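Local coordinates for protein glutathione S-transferase (Natrialba magadii ATCC 43099, PDB 6GZF) that is a Xi-class glutathione transferase that probably works as a glutathionyl-hydroquinone reductase in a haloalkaliphilic archaeon, at residues 249-254 with 314-319. Sequence-based numbering, arbitrary orientation.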
loop_
_atom_site.group_PDB
_atom_site.type_symbol
_atom_site.label_atom_id
_atom_site.label_comp_id
_atom_site.label_asym_id
_atom_site.label_seq_id
_atom_site.Cartn_x
_atom_site.Cartn_y
_atom_site.Cartn_z
ATOM N N ARG A 249 7.056 12.139 1.948
ATOM C CA ARG A 249 6.517 11.296 0.885
ATOM C C ARG A 249 6.092 9.920 1.390
ATOM O O ARG A 249 5.627 9.085 0.615
ATOM C CB ARG A 249 7.549 11.129 -0.231
ATOM C CG ARG A 249 7.838 12.395 -1.010
ATOM C CD ARG A 249 8.975 12.187 -1.995
ATOM N NE ARG A 249 9.055 13.272 -2.968
ATOM C CZ ARG A 249 9.652 14.437 -2.742
ATOM N NH1 ARG A 249 10.223 14.676 -1.568
ATOM N NH2 ARG A 249 9.675 15.366 -3.686
ATOM N N PHE A 250 6.246 9.692 2.689
ATOM C CA PHE A 250 6.070 8.357 3.251
ATOM C C PHE A 250 4.613 7.896 3.274
ATOM O O PHE A 250 4.294 6.815 2.781
ATOM C CB PHE A 250 6.649 8.304 4.666
ATOM C CG PHE A 250 6.968 6.912 5.144
ATOM C CD1 PHE A 250 5.969 6.073 5.609
ATOM C CD2 PHE A 250 8.271 6.446 5.132
ATOM C CE1 PHE A 250 6.264 4.797 6.047
ATOM C CE2 PHE A 250 8.571 5.171 5.569
ATOM C CZ PHE A 250 7.567 4.345 6.026
ATOM N N ASP A 251 3.735 8.712 3.848
ATOM C CA ASP A 251 2.354 8.297 4.083
ATOM C C ASP A 251 1.466 8.389 2.844
ATOM O O ASP A 251 0.397 7.782 2.800
ATOM C CB ASP A 251 1.746 9.128 5.216
ATOM C CG ASP A 251 2.339 8.784 6.568
ATOM O OD1 ASP A 251 3.367 8.075 6.599
ATOM O OD2 ASP A 251 1.779 9.218 7.597
ATOM N N ASN A 252 1.904 9.142 1.841
ATOM C CA ASN A 252 1.140 9.267 0.604
ATOM C C ASN A 252 1.630 8.313 -0.481
ATOM O O ASN A 252 0.885 7.969 -1.397
ATOM C CB ASN A 252 1.188 10.705 0.082
ATOM C CG ASN A 252 0.057 11.562 0.624
ATOM O OD1 ASN A 252 0.207 12.238 1.641
ATOM N ND2 ASN A 252 -1.082 11.539 -0.060
ATOM N N VAL A 253 2.886 7.889 -0.375
ATOM C CA VAL A 253 3.496 7.065 -1.413
ATOM C C VAL A 253 4.185 5.813 -0.871
ATOM O O VAL A 253 3.758 4.693 -1.153
ATOM C CB VAL A 253 4.528 7.874 -2.226
ATOM C CG1 VAL A 253 5.282 6.964 -3.179
ATOM C CG2 VAL A 253 3.847 9.002 -2.984
ATOM N N TYR A 254 5.248 6.011 -0.096
ATOM C CA TYR A 254 6.105 4.917 0.358
ATOM C C TYR A 254 5.343 3.829 1.111
ATOM O O TYR A 254 5.608 2.639 0.939
ATOM C CB TYR A 254 7.223 5.466 1.247
ATOM C CG TYR A 254 8.196 6.374 0.530
ATOM C CD1 TYR A 254 8.406 6.262 -0.839
ATOM C CD2 TYR A 254 8.900 7.351 1.223
ATOM C CE1 TYR A 254 9.295 7.092 -1.496
ATOM C CE2 TYR A 254 9.790 8.185 0.574
ATOM C CZ TYR A 254 9.984 8.051 -0.784
ATOM O OH TYR A 254 10.869 8.880 -1.434
ATOM N N PRO A 314 -3.997 9.430 2.849
ATOM C CA PRO A 314 -4.596 10.038 4.043
ATOM C C PRO A 314 -4.859 11.531 3.882
ATOM O O PRO A 314 -4.258 12.177 3.025
ATOM C CB PRO A 314 -3.538 9.799 5.131
ATOM C CG PRO A 314 -2.632 8.742 4.584
ATOM C CD PRO A 314 -2.628 8.959 3.107
ATOM N N ASP A 315 -5.755 12.065 4.706
ATOM C CA ASP A 315 -5.990 13.501 4.754
ATOM C C ASP A 315 -5.044 14.115 5.780
ATOM O O ASP A 315 -5.396 14.276 6.948
ATOM C CB ASP A 315 -7.447 13.807 5.104
ATOM C CG ASP A 315 -7.853 15.221 4.733
ATOM O OD1 ASP A 315 -7.319 15.752 3.737
ATOM O OD2 ASP A 315 -8.710 15.799 5.436
ATOM N N LEU A 316 -3.836 14.445 5.334
ATOM C CA LEU A 316 -2.780 14.896 6.233
ATOM C C LEU A 316 -2.823 16.397 6.482
ATOM O O LEU A 316 -2.658 17.197 5.561
ATOM C CB LEU A 316 -1.411 14.505 5.674
ATOM C CG LEU A 316 -1.026 13.032 5.820
ATOM C CD1 LEU A 316 0.306 12.757 5.142
ATOM C CD2 LEU A 316 -0.975 12.639 7.287
ATOM N N ASP A 317 -3.039 16.773 7.739
ATOM C CA ASP A 317 -3.031 18.176 8.125
ATOM C C ASP A 317 -1.623 18.604 8.519
ATOM O O ASP A 317 -1.283 18.634 9.702
ATOM C CB ASP A 317 -4.008 18.426 9.275
ATOM C CG ASP A 317 -4.329 19.897 9.461
ATOM O OD1 ASP A 317 -4.117 20.679 8.511
ATOM O OD2 ASP A 317 -4.796 20.270 10.558
ATOM N N PHE A 318 -0.805 18.922 7.521
ATOM C CA PHE A 318 0.554 19.392 7.760
ATOM C C PHE A 318 0.546 20.700 8.541
ATOM O O PHE A 318 1.478 20.998 9.288
ATOM C CB PHE A 318 1.301 19.584 6.438
ATOM C CG PHE A 318 1.696 18.300 5.766
ATOM C CD1 PHE A 318 2.634 17.459 6.342
ATOM C CD2 PHE A 318 1.140 17.941 4.548
ATOM C CE1 PHE A 318 3.005 16.281 5.720
ATOM C CE2 PHE A 318 1.506 16.764 3.921
ATOM C CZ PHE A 318 2.438 15.933 4.508
ATOM N N GLU A 319 -0.517 21.478 8.360
ATOM C CA GLU A 319 -0.625 22.789 8.987
ATOM C C GLU A 319 -1.181 22.704 10.407
ATOM O O GLU A 319 -1.490 23.725 11.021
ATOM C CB GLU A 319 -1.504 23.710 8.136
ATOM C CG GLU A 319 -1.090 23.788 6.672
ATOM C CD GLU A 319 0.043 24.769 6.423
ATOM O OE1 GLU A 319 0.737 25.151 7.389
ATOM O OE2 GLU A 319 0.240 25.159 5.253
#
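The carboxylate of D251 is gripped by two consecutive backbone amides, OD1 accepting from I265 N and OD2 from R266 N, while its CB turns to the 314-319 loop and meets L316 CD1 at 3.9 Å. A chi1 of -70° swings the acid group to the side of its own backbone N, against the 265-266 loop, and the methylene makes the closest approach to the leucine. The same L316 methyl lies 3.5 Å from N252 OD1, the two side chains running toward each other, so CD1 fits against both residues. Two residues earlier in the loop, the ring of P314 comes up to the backbone: its CD is 3.3 Å from D251 O and its CG 3.6 Å from the same oxygen. The closest CA atoms across the contact are those of N252 and P314, 6.7 Å apart. Y264 packs against both D251 and P314, and W272 of helix 271-279 against L316. Thus the tail after helix 290-299 lies against the short helix 250-254 of the all-helical GST C-terminal domain. At the far end of that helix the hydroxyl of Y254, predicted to lower the pKa of the active-site cysteine, is hydrogen-bonded to that of Y196, a predicted proton donor/acceptor. F318, stacked on Y279, ties the tail elsewhere. Between the two segments the contact is van der Waals, and the buried acid draws its polar partners from the 265-266 backbone.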